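Local coordinates for protein alpha-fucosidase (Bifidobacterium bifidum, PDB 2EAB) that probably releases alpha-1,2-linked L-fucose by hydrolysis, this chain being the calcium-binding catalytic part of a longer protein, at residues N428-Y433 with L512-E517; Y519-D524 with V818-F823; M779-N784 with N797-L802; F823-T828 with V837-N842. All blocks are in the same frame, centred on the assembly; numbering follows the deposited sequence.

Interaction 1: residues N428-Y433 with L512-E517; sequences NYWPTY and LQNVYE. With EDO (1,2-ethanediol), chain G.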
# COMPACT_ATOMS: atom_id res chain seq x y z
N ASN A 428 1.85 -0.28 -0.14
CA ASN A 428 0.41 -0.54 -0.22
C ASN A 428 -0.16 -0.13 -1.56
O ASN A 428 -1.17 -0.70 -2.00
CB ASN A 428 -0.34 0.23 0.87
CG ASN A 428 -0.17 -0.36 2.26
OD1 ASN A 428 0.68 -1.21 2.50
ND2 ASN A 428 -0.98 0.14 3.19
N TYR A 429 0.45 0.87 -2.19
CA TYR A 429 -0.01 1.39 -3.47
C TYR A 429 0.98 1.16 -4.62
O TYR A 429 1.03 1.93 -5.58
CB TYR A 429 -0.46 2.87 -3.34
CG TYR A 429 -1.70 2.95 -2.49
CD1 TYR A 429 -2.96 2.82 -3.06
CD2 TYR A 429 -1.61 3.07 -1.10
CE1 TYR A 429 -4.11 2.84 -2.28
CE2 TYR A 429 -2.75 3.10 -0.31
CZ TYR A 429 -4.00 2.98 -0.90
OH TYR A 429 -5.11 3.00 -0.11
N TRP A 430 1.75 0.08 -4.51
CA TRP A 430 2.57 -0.39 -5.63
C TRP A 430 1.85 -1.26 -6.66
O TRP A 430 2.16 -1.14 -7.84
CB TRP A 430 3.84 -1.10 -5.17
CG TRP A 430 4.91 -0.19 -4.64
CD1 TRP A 430 4.98 1.17 -4.75
CD2 TRP A 430 6.08 -0.59 -3.93
NE1 TRP A 430 6.11 1.64 -4.13
CE2 TRP A 430 6.81 0.58 -3.62
CE3 TRP A 430 6.59 -1.83 -3.52
CZ2 TRP A 430 8.02 0.54 -2.90
CZ3 TRP A 430 7.79 -1.87 -2.81
CH2 TRP A 430 8.49 -0.69 -2.52
N PRO A 431 0.95 -2.18 -6.25
CA PRO A 431 0.27 -2.98 -7.29
C PRO A 431 -1.01 -2.36 -7.83
O PRO A 431 -1.64 -2.92 -8.72
CB PRO A 431 -0.08 -4.27 -6.56
CG PRO A 431 -0.35 -3.82 -5.15
CD PRO A 431 0.56 -2.62 -4.89
N THR A 432 -1.39 -1.21 -7.29
CA THR A 432 -2.74 -0.70 -7.50
C THR A 432 -3.05 -0.42 -8.96
O THR A 432 -4.17 -0.65 -9.41
CB THR A 432 -2.95 0.57 -6.65
OG1 THR A 432 -2.39 0.35 -5.35
CG2 THR A 432 -4.43 0.91 -6.54
N TYR A 433 -2.07 0.08 -9.70
CA TYR A 433 -2.28 0.41 -11.10
C TYR A 433 -1.96 -0.75 -12.03
O TYR A 433 -2.76 -1.09 -12.92
CB TYR A 433 -1.48 1.65 -11.48
CG TYR A 433 -1.63 2.79 -10.50
CD1 TYR A 433 -2.81 3.52 -10.44
CD2 TYR A 433 -0.60 3.12 -9.61
CE1 TYR A 433 -2.96 4.56 -9.54
CE2 TYR A 433 -0.74 4.15 -8.71
CZ TYR A 433 -1.92 4.87 -8.68
OH TYR A 433 -2.06 5.91 -7.79
N LEU A 512 4.34 11.10 -3.37
CA LEU A 512 3.93 11.75 -4.61
C LEU A 512 4.19 10.91 -5.85
O LEU A 512 3.51 11.09 -6.87
CB LEU A 512 4.53 13.14 -4.74
CG LEU A 512 3.90 14.19 -3.82
CD1 LEU A 512 4.76 15.45 -3.79
CD2 LEU A 512 2.47 14.53 -4.20
N GLN A 513 5.17 10.01 -5.79
CA GLN A 513 5.34 9.07 -6.90
C GLN A 513 4.10 8.21 -7.09
O GLN A 513 3.62 8.05 -8.22
CB GLN A 513 6.55 8.17 -6.70
CG GLN A 513 7.89 8.87 -6.85
CD GLN A 513 9.05 7.90 -6.95
OE1 GLN A 513 8.97 6.91 -7.67
NE2 GLN A 513 10.14 8.20 -6.26
N ASN A 514 3.59 7.64 -6.00
CA ASN A 514 2.38 6.82 -6.08
C ASN A 514 1.21 7.62 -6.64
O ASN A 514 0.40 7.11 -7.40
CB ASN A 514 1.98 6.28 -4.70
CG ASN A 514 2.98 5.30 -4.13
OD1 ASN A 514 2.78 4.08 -4.18
ND2 ASN A 514 4.05 5.81 -3.56
N VAL A 515 1.14 8.89 -6.24
CA VAL A 515 0.09 9.79 -6.69
C VAL A 515 0.22 10.06 -8.20
O VAL A 515 -0.76 9.93 -8.94
CB VAL A 515 0.06 11.10 -5.87
CG1 VAL A 515 -0.93 12.09 -6.46
CG2 VAL A 515 -0.30 10.81 -4.42
N TYR A 516 1.42 10.42 -8.65
CA TYR A 516 1.64 10.69 -10.06
C TYR A 516 1.34 9.48 -10.94
O TYR A 516 0.87 9.62 -12.08
CB TYR A 516 3.04 11.25 -10.34
CG TYR A 516 3.21 11.61 -11.79
CD1 TYR A 516 2.57 12.73 -12.31
CD2 TYR A 516 3.95 10.82 -12.67
CE1 TYR A 516 2.67 13.07 -13.66
CE2 TYR A 516 4.06 11.15 -14.02
CZ TYR A 516 3.41 12.27 -14.51
OH TYR A 516 3.49 12.62 -15.84
N GLU A 517 1.61 8.28 -10.42
CA GLU A 517 1.30 7.06 -11.17
C GLU A 517 -0.18 6.94 -11.54
O GLU A 517 -0.51 6.33 -12.55
CB GLU A 517 1.78 5.82 -10.42
CG GLU A 517 3.28 5.73 -10.33
CD GLU A 517 3.81 4.32 -10.39
OE1 GLU A 517 3.10 3.39 -9.94
OE2 GLU A 517 4.94 4.14 -10.89
C1 EDO G . 6.48 0.24 -9.90
O1 EDO G . 6.66 -0.15 -11.35
C2 EDO G . 4.95 0.07 -9.58
O2 EDO G . 4.22 0.93 -10.51
O HOH W 1 2.70 3.44 -7.29
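Y433 carries its CG anti to the carbonyl carbon (chi1 -48°), which swings the phenol across to the helix holding N514 and E517; E517 uses the same first-torsion arrangement and then bends at chi2 (-146°), turning its carboxylate back toward the loop. At the far end of the phenol, OH donates to the backbone O of N514 over 2.8 Å, from a position tilted 31° out of the carbonyl plane. The ring rests against the helix: its CE2 comes within 3.5 Å of E517 CB, and the carbonyl carbon of E517 stands over one face, displaced toward the rim. The phenol thus links the loop to the helix backbone. The helix is 507-520, in the family 95 catalytic domain, an (alpha/alpha)6 barrel of the six-hairpin clan, and the loop follows helix 424-428. With an alanine at Y433, N514 O would probably lose this donor and the helix flank at E517 CB its apolar cover. A water also links the segments, lying 2.8 Å from Y429 O and 2.7 Å from E517 OE1, in the plane of the Y433 ring at its edge. E517 OE1 accepts from O2 of a bound ethanediol at 2.8 Å, while its OE2 forms a salt bridge with R820. Y429 OH is hydrogen-bonded to S387 OG and S395 N, and the nearest atom of its side chain is about 6 Å from the bound calcium ion.

Interaction 2: residues Y519-D524 with V818-F823; sequences YEYSGD and VARGNF. With EDO (1,2-ethanediol), chain I; EDO (1,2-ethanediol), chain G.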
# COMPACT_ATOMS: atom_id res chain seq x y z
N TYR A 519 -1.93 9.22 -12.75
CA TYR A 519 -1.95 9.83 -14.07
C TYR A 519 -1.19 8.99 -15.11
O TYR A 519 -1.70 8.78 -16.22
CB TYR A 519 -1.43 11.27 -14.06
CG TYR A 519 -1.46 11.86 -15.45
CD1 TYR A 519 -2.68 12.08 -16.08
CD2 TYR A 519 -0.29 12.15 -16.15
CE1 TYR A 519 -2.75 12.60 -17.36
CE2 TYR A 519 -0.35 12.67 -17.46
CZ TYR A 519 -1.59 12.89 -18.04
OH TYR A 519 -1.69 13.40 -19.31
N GLU A 520 0.01 8.52 -14.78
CA GLU A 520 0.80 7.72 -15.73
C GLU A 520 -0.01 6.60 -16.33
O GLU A 520 0.05 6.35 -17.54
CB GLU A 520 1.96 7.04 -15.04
CG GLU A 520 3.14 7.89 -14.70
CD GLU A 520 4.23 7.05 -14.07
OE1 GLU A 520 3.90 6.03 -13.41
OE2 GLU A 520 5.42 7.39 -14.22
N TYR A 521 -0.73 5.87 -15.49
CA TYR A 521 -1.44 4.67 -15.91
C TYR A 521 -2.82 4.95 -16.52
O TYR A 521 -3.42 4.05 -17.11
CB TYR A 521 -1.57 3.70 -14.75
CG TYR A 521 -0.34 2.89 -14.40
CD1 TYR A 521 -0.14 1.62 -14.96
CD2 TYR A 521 0.59 3.35 -13.47
CE1 TYR A 521 0.95 0.85 -14.61
CE2 TYR A 521 1.69 2.57 -13.11
CZ TYR A 521 1.86 1.32 -13.69
OH TYR A 521 2.93 0.53 -13.34
N SER A 522 -3.34 6.17 -16.37
CA SER A 522 -4.69 6.49 -16.85
C SER A 522 -4.75 7.48 -18.01
O SER A 522 -5.61 7.36 -18.89
CB SER A 522 -5.55 7.04 -15.72
OG SER A 522 -5.10 8.33 -15.33
N GLY A 523 -3.87 8.48 -17.99
CA GLY A 523 -3.98 9.61 -18.92
C GLY A 523 -5.21 10.47 -18.67
O GLY A 523 -5.67 11.21 -19.56
N ASP A 524 -5.75 10.40 -17.46
CA ASP A 524 -6.97 11.11 -17.09
C ASP A 524 -6.64 12.58 -16.79
O ASP A 524 -5.88 12.87 -15.87
CB ASP A 524 -7.57 10.43 -15.86
CG ASP A 524 -8.89 11.04 -15.41
OD1 ASP A 524 -9.24 12.18 -15.79
OD2 ASP A 524 -9.60 10.35 -14.65
N VAL A 818 -1.94 -3.68 -16.42
CA VAL A 818 -1.97 -2.36 -17.04
C VAL A 818 -0.56 -1.80 -17.11
O VAL A 818 0.22 -1.89 -16.15
CB VAL A 818 -2.92 -1.38 -16.28
CG1 VAL A 818 -3.08 -0.09 -17.06
CG2 VAL A 818 -4.28 -2.02 -16.06
N ALA A 819 -0.24 -1.24 -18.28
CA ALA A 819 1.01 -0.55 -18.53
C ALA A 819 0.80 0.95 -18.58
O ALA A 819 -0.27 1.44 -18.95
CB ALA A 819 1.62 -1.03 -19.84
N ARG A 820 1.84 1.68 -18.20
CA ARG A 820 1.84 3.13 -18.30
C ARG A 820 1.50 3.57 -19.73
O ARG A 820 1.84 2.89 -20.71
CB ARG A 820 3.18 3.69 -17.83
CG ARG A 820 3.36 3.53 -16.33
CD ARG A 820 4.73 3.99 -15.88
NE ARG A 820 5.01 3.69 -14.47
CZ ARG A 820 5.47 2.52 -14.04
NH1 ARG A 820 5.68 1.53 -14.89
NH2 ARG A 820 5.73 2.35 -12.74
N GLY A 821 0.78 4.68 -19.84
CA GLY A 821 0.18 5.10 -21.11
C GLY A 821 -1.24 4.59 -21.27
O GLY A 821 -1.95 4.97 -22.21
N ASN A 822 -1.65 3.74 -20.33
CA ASN A 822 -2.99 3.15 -20.28
C ASN A 822 -3.22 2.13 -21.39
O ASN A 822 -4.04 2.33 -22.30
CB ASN A 822 -4.10 4.21 -20.23
CG ASN A 822 -5.38 3.67 -19.63
OD1 ASN A 822 -5.53 2.45 -19.45
ND2 ASN A 822 -6.31 4.55 -19.32
N PHE A 823 -2.47 1.04 -21.28
CA PHE A 823 -2.65 -0.13 -22.13
C PHE A 823 -2.96 -1.31 -21.23
O PHE A 823 -2.27 -1.52 -20.22
CB PHE A 823 -1.37 -0.46 -22.91
CG PHE A 823 -0.91 0.63 -23.83
CD1 PHE A 823 -1.27 0.63 -25.17
CD2 PHE A 823 -0.07 1.64 -23.36
CE1 PHE A 823 -0.83 1.64 -26.03
CE2 PHE A 823 0.37 2.65 -24.21
CZ PHE A 823 -0.01 2.64 -25.55
C1 EDO I . 0.82 9.73 -19.74
O1 EDO I . 1.64 9.39 -18.58
C2 EDO I . -0.57 9.46 -19.06
O2 EDO I . -0.99 8.01 -19.86
C1 EDO G . 6.48 0.24 -9.90
O1 EDO G . 6.66 -0.15 -11.35
C2 EDO G . 4.95 0.07 -9.58
O2 EDO G . 4.22 0.93 -10.51
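The backbones come closest at Y521 and R820, CA atoms 4.3 Å apart, tied there by a nearly straight 2.9 Å hydrogen bond from G821 N to E520 O. One partner is the end of helix 507-520, from the catalytic domain; the other is the tight turn between strands 812-819 and 823-830 of the C-terminal domain, where N822 and F823 both face A819 in a G1 beta bulge. The side chains of E520 and R820 run alongside each other, R820 NE making a salt bridge to E520 OE1 (2.8 Å); R820 NH2 makes another to E517 OE2, so two carboxylates share the guanidinium. The E520 carboxylate stands perpendicular to it, so NE approaches OE1 from above the carboxylate plane while the oxygen stays close to the guanidinium plane. E520 also binds calcium in a structure of this protein, but here no calcium is bound and Tris meets OE2. R820 lies over Y521: its CG sits 3.8 Å from the ring centroid, a CH-pi contact almost on the ring normal, and Y521 OH lies over a face of the guanidinium. The ring edge meets the V818 carbonyl, CE1 being 3.2 Å from V818 O. One ethanediol bridges the outer ends of the pair, accepting from Y521 OH and R820 NH2. At the turn, N822 has CG anti to its own N (chi1 -157°), which carries ND2 to S522 O for a 2.9 Å hydrogen bond.

Interaction 3: residues M779-N784 with N797-L802; sequences MLLQSN and NYTNIL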
# COMPACT_ATOMS: atom_id res chain seq x y z
N MET A 779 7.58 -8.78 -12.71
CA MET A 779 8.22 -9.89 -13.43
C MET A 779 7.63 -10.09 -14.82
O MET A 779 8.35 -10.42 -15.77
CB MET A 779 8.12 -11.19 -12.63
CG MET A 779 9.13 -11.28 -11.50
SD MET A 779 9.31 -12.93 -10.84
CE MET A 779 7.95 -12.83 -9.70
N LEU A 780 6.32 -9.87 -14.93
CA LEU A 780 5.60 -10.17 -16.16
C LEU A 780 5.44 -8.96 -17.08
O LEU A 780 5.25 -9.13 -18.29
CB LEU A 780 4.23 -10.77 -15.84
CG LEU A 780 4.24 -11.99 -14.92
CD1 LEU A 780 2.82 -12.45 -14.65
CD2 LEU A 780 5.07 -13.13 -15.51
N LEU A 781 5.55 -7.76 -16.51
CA LEU A 781 5.32 -6.52 -17.24
C LEU A 781 6.03 -5.37 -16.56
O LEU A 781 5.84 -5.15 -15.36
CB LEU A 781 3.82 -6.22 -17.32
CG LEU A 781 3.43 -4.85 -17.89
CD1 LEU A 781 3.79 -4.75 -19.37
CD2 LEU A 781 1.96 -4.58 -17.69
N GLN A 782 6.84 -4.64 -17.31
CA GLN A 782 7.38 -3.37 -16.82
C GLN A 782 7.02 -2.29 -17.82
O GLN A 782 6.85 -2.57 -19.01
CB GLN A 782 8.89 -3.46 -16.58
CG GLN A 782 9.21 -4.19 -15.28
CD GLN A 782 10.66 -4.64 -15.16
OE1 GLN A 782 11.58 -3.99 -15.65
NE2 GLN A 782 10.86 -5.77 -14.48
N SER A 783 6.91 -1.05 -17.35
CA SER A 783 6.56 0.04 -18.24
C SER A 783 7.12 1.39 -17.78
O SER A 783 6.61 2.43 -18.17
CB SER A 783 5.04 0.12 -18.44
OG SER A 783 4.35 0.40 -17.23
N ASN A 784 8.17 1.35 -16.97
CA ASN A 784 8.73 2.56 -16.37
C ASN A 784 9.97 3.10 -17.06
O ASN A 784 10.43 4.20 -16.72
CB ASN A 784 9.09 2.31 -14.91
CG ASN A 784 10.29 1.39 -14.78
OD1 ASN A 784 10.22 0.22 -15.16
ND2 ASN A 784 11.39 1.90 -14.25
N ASN A 797 8.47 5.23 -21.21
CA ASN A 797 7.47 4.33 -20.63
C ASN A 797 7.04 3.26 -21.62
O ASN A 797 5.85 2.95 -21.75
CB ASN A 797 6.28 5.12 -20.06
CG ASN A 797 6.67 5.97 -18.87
OD1 ASN A 797 7.77 5.83 -18.35
ND2 ASN A 797 5.77 6.84 -18.44
N TYR A 798 8.01 2.68 -22.32
CA TYR A 798 7.70 1.61 -23.27
C TYR A 798 7.18 0.39 -22.52
O TYR A 798 7.55 0.14 -21.36
CB TYR A 798 8.91 1.27 -24.15
CG TYR A 798 10.09 0.66 -23.42
CD1 TYR A 798 10.18 -0.72 -23.24
CD2 TYR A 798 11.13 1.45 -22.94
CE1 TYR A 798 11.26 -1.30 -22.58
CE2 TYR A 798 12.22 0.88 -22.27
CZ TYR A 798 12.27 -0.49 -22.09
OH TYR A 798 13.32 -1.09 -21.44
N THR A 799 6.31 -0.35 -23.19
CA THR A 799 5.70 -1.56 -22.65
C THR A 799 6.69 -2.71 -22.78
O THR A 799 7.08 -3.06 -23.90
CB THR A 799 4.42 -1.90 -23.42
OG1 THR A 799 3.55 -0.76 -23.43
CG2 THR A 799 3.69 -3.09 -22.80
N ASN A 800 7.10 -3.28 -21.65
CA ASN A 800 8.11 -4.33 -21.63
C ASN A 800 7.49 -5.65 -21.18
O ASN A 800 7.17 -5.83 -20.00
CB ASN A 800 9.28 -3.92 -20.73
CG ASN A 800 10.45 -4.87 -20.81
OD1 ASN A 800 10.37 -5.94 -21.43
ND2 ASN A 800 11.56 -4.49 -20.19
N ILE A 801 7.32 -6.55 -22.14
CA ILE A 801 6.68 -7.84 -21.94
C ILE A 801 7.67 -8.87 -21.40
O ILE A 801 8.73 -9.10 -21.98
CB ILE A 801 6.07 -8.35 -23.27
CG1 ILE A 801 5.08 -7.34 -23.87
CG2 ILE A 801 5.45 -9.74 -23.12
CD1 ILE A 801 3.87 -7.02 -23.00
N LEU A 802 7.29 -9.49 -20.28
CA LEU A 802 8.07 -10.56 -19.64
C LEU A 802 9.53 -10.17 -19.37
O LEU A 802 10.46 -10.85 -19.81
CB LEU A 802 7.96 -11.86 -20.44
CG LEU A 802 6.54 -12.42 -20.58
CD1 LEU A 802 6.53 -13.60 -21.54
CD2 LEU A 802 5.94 -12.82 -19.23
O HOH W 2 8.30 5.86 -15.80
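Q782 O receives the shortest direct hydrogen bond between the segments, 2.7 Å from N800 N, with the donor nearly along the C=O axis. The return bond, from Q782 N to N800 O, makes these residues an antiparallel hydrogen-bonded pair, and their CB atoms lie side by side on one face of the sheet. L781 and I801 form the next, non-hydrogen-bonded pair on the other face. The ladder runs into the helix end: L802 N donates to L780 O at 2.9 Å, but from well above the carbonyl plane (54°), where the chain leaves helix 767-780 and turns at once into strand 781-782. That strand is the outermost of a mixed sheet, so the last helix of the chain runs directly into the sheet's edge. Apolar branches reinforce the join. CD2 of L780 meets CD2 of L802 at 3.8 Å. L781, its CG anti to the backbone N (chi1 172°), brings CD1 within 3.8 Å of T799 CG2 and more loosely toward I801 CD1. At the other end the pairing opens, and other links take over: S783 CA lies 3.3 Å from Y798 O in a CA-H...O contact, and a water donates to both N784 O and N797 OD1. Outside partners hold several polar ends, S783 OG accepting from R820 N and N800 OD1 pairing with T852 OG1. N797 ND2 bonds a Tris molecule. Backbone bonds and leucine contacts thus join helix to sheet, while the water-linked end stays polar beside Tris and E520, a calcium ligand in a structure of this protein, though no calcium is bound here.

Interaction 4: residues F823-T828 with V837-N842; sequences FTVGTT and VRLTSN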
# COMPACT_ATOMS: atom_id res chain seq x y z
N PHE A 823 -2.47 1.04 -21.28
CA PHE A 823 -2.65 -0.13 -22.13
C PHE A 823 -2.96 -1.31 -21.23
O PHE A 823 -2.27 -1.52 -20.22
CB PHE A 823 -1.37 -0.46 -22.91
CG PHE A 823 -0.91 0.63 -23.83
CD1 PHE A 823 -1.27 0.63 -25.17
CD2 PHE A 823 -0.07 1.64 -23.36
CE1 PHE A 823 -0.83 1.64 -26.03
CE2 PHE A 823 0.37 2.65 -24.21
CZ PHE A 823 -0.01 2.64 -25.55
N THR A 824 -3.96 -2.10 -21.59
CA THR A 824 -4.21 -3.36 -20.89
C THR A 824 -3.43 -4.45 -21.60
O THR A 824 -3.41 -4.51 -22.83
CB THR A 824 -5.71 -3.68 -20.82
OG1 THR A 824 -6.40 -2.54 -20.28
CG2 THR A 824 -5.98 -4.89 -19.92
N VAL A 825 -2.76 -5.30 -20.82
CA VAL A 825 -1.79 -6.24 -21.35
C VAL A 825 -2.13 -7.67 -20.94
O VAL A 825 -2.33 -7.96 -19.76
CB VAL A 825 -0.36 -5.92 -20.85
CG1 VAL A 825 0.64 -6.92 -21.39
CG2 VAL A 825 0.05 -4.50 -21.23
N GLY A 826 -2.19 -8.54 -21.94
CA GLY A 826 -2.24 -9.98 -21.71
C GLY A 826 -1.07 -10.60 -22.46
O GLY A 826 -0.69 -10.11 -23.52
N THR A 827 -0.49 -11.65 -21.89
CA THR A 827 0.58 -12.37 -22.56
C THR A 827 0.51 -13.85 -22.24
O THR A 827 0.17 -14.25 -21.13
CB THR A 827 2.00 -11.78 -22.26
OG1 THR A 827 2.98 -12.40 -23.11
CG2 THR A 827 2.41 -11.99 -20.81
N THR A 828 0.82 -14.66 -23.26
CA THR A 828 0.92 -16.10 -23.12
C THR A 828 2.34 -16.48 -23.51
O THR A 828 2.90 -15.91 -24.45
CB THR A 828 -0.09 -16.81 -24.04
OG1 THR A 828 -1.41 -16.37 -23.70
CG2 THR A 828 -0.01 -18.33 -23.89
N VAL A 837 1.01 -11.62 -27.38
CA VAL A 837 0.72 -10.46 -26.55
C VAL A 837 -0.57 -9.85 -27.06
O VAL A 837 -0.77 -9.72 -28.28
CB VAL A 837 1.86 -9.41 -26.60
CG1 VAL A 837 1.54 -8.25 -25.67
CG2 VAL A 837 3.19 -10.04 -26.22
N ARG A 838 -1.46 -9.51 -26.13
CA ARG A 838 -2.67 -8.77 -26.45
C ARG A 838 -2.57 -7.41 -25.78
O ARG A 838 -2.50 -7.32 -24.55
CB ARG A 838 -3.92 -9.53 -26.00
CG ARG A 838 -4.10 -10.86 -26.73
CD ARG A 838 -5.40 -11.57 -26.35
NE ARG A 838 -6.58 -10.75 -26.60
CZ ARG A 838 -7.22 -10.65 -27.76
NH1 ARG A 838 -6.79 -11.32 -28.83
NH2 ARG A 838 -8.29 -9.88 -27.86
N LEU A 839 -2.53 -6.36 -26.60
CA LEU A 839 -2.32 -5.01 -26.12
C LEU A 839 -3.55 -4.17 -26.43
O LEU A 839 -3.81 -3.85 -27.60
CB LEU A 839 -1.07 -4.40 -26.77
CG LEU A 839 -0.63 -3.03 -26.26
CD1 LEU A 839 0.14 -3.17 -24.95
CD2 LEU A 839 0.21 -2.31 -27.30
N THR A 840 -4.32 -3.85 -25.40
CA THR A 840 -5.50 -3.01 -25.59
C THR A 840 -5.11 -1.57 -25.31
O THR A 840 -4.73 -1.23 -24.19
CB THR A 840 -6.64 -3.42 -24.65
OG1 THR A 840 -6.91 -4.82 -24.80
CG2 THR A 840 -7.90 -2.62 -24.96
N SER A 841 -5.19 -0.72 -26.33
CA SER A 841 -4.90 0.69 -26.14
C SER A 841 -6.14 1.39 -25.61
O SER A 841 -7.15 1.48 -26.31
CB SER A 841 -4.47 1.33 -27.45
OG SER A 841 -4.17 2.70 -27.23
N ASN A 842 -6.08 1.87 -24.38
CA ASN A 842 -7.24 2.52 -23.77
C ASN A 842 -7.32 4.02 -24.04
O ASN A 842 -8.40 4.62 -23.92
CB ASN A 842 -7.30 2.23 -22.27
CG ASN A 842 -7.30 0.74 -21.96
OD1 ASN A 842 -6.52 0.26 -21.13
ND2 ASN A 842 -8.16 0.01 -22.64
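L839 CD1 touches two neighbours on the opposite strand of this beta hairpin, 3.7 Å from F823 CB and 4.0 Å from V825 CG2. Farther out, the F823 ring passes L839 with CD1 and reaches S841 with CE1, 3.7 Å from S841 OG; CG anti to the carbonyl carbon (chi1 -60°) sets the ring on this course. An alanine at F823 would take the ring away and would probably open a gap beside L839 CD2 and S841 CB. Segments 823-828 and 837-841 run antiparallel, at 166°. Two hydrogen-bonded pairs join them: T840 N to T824 O and R838 N to G826 O, both 2.8 Å, with return bonds from T824 N to T840 O and G826 N to R838 O. The face bearing T824 and T840, whose CB atoms are 3.9 Å apart, is the more exposed; G826 leaves it without a side chain beside R838. The buried face is covered by the second sheet of the C-terminal domain: V825 and V837 press on I801, and L839 on A847 and V849. S841 OG is hydrogen-bonded to T886 OG1. At the far end T827 OG1, bonded to E836 O, lies 3.9 Å from V837 CG2.

In the fold
The four contacts run from the interior of the catalytic domain into the C-terminal sheets. Interaction 1 is buried near the chain's centre and interaction 3 is buried farther out; interactions 2 and 4 are partly buried. Interactions 1 and 2 both use helix 507-520 and meet through the E517–R820 salt bridge and the Y433 and Y521 rings; charged groups and aromatic rings dominate there, with ethanediol, probably from the crystallisation liquor, touching both. Interactions 3 and 4 are strand pairings, ruled by backbone bonds, that belong to two sheets packed through I801, V825 and V837. R820 N bonding S783 OG ties interaction 2 to interaction 3, while F823 is shared by interactions 2 and 4.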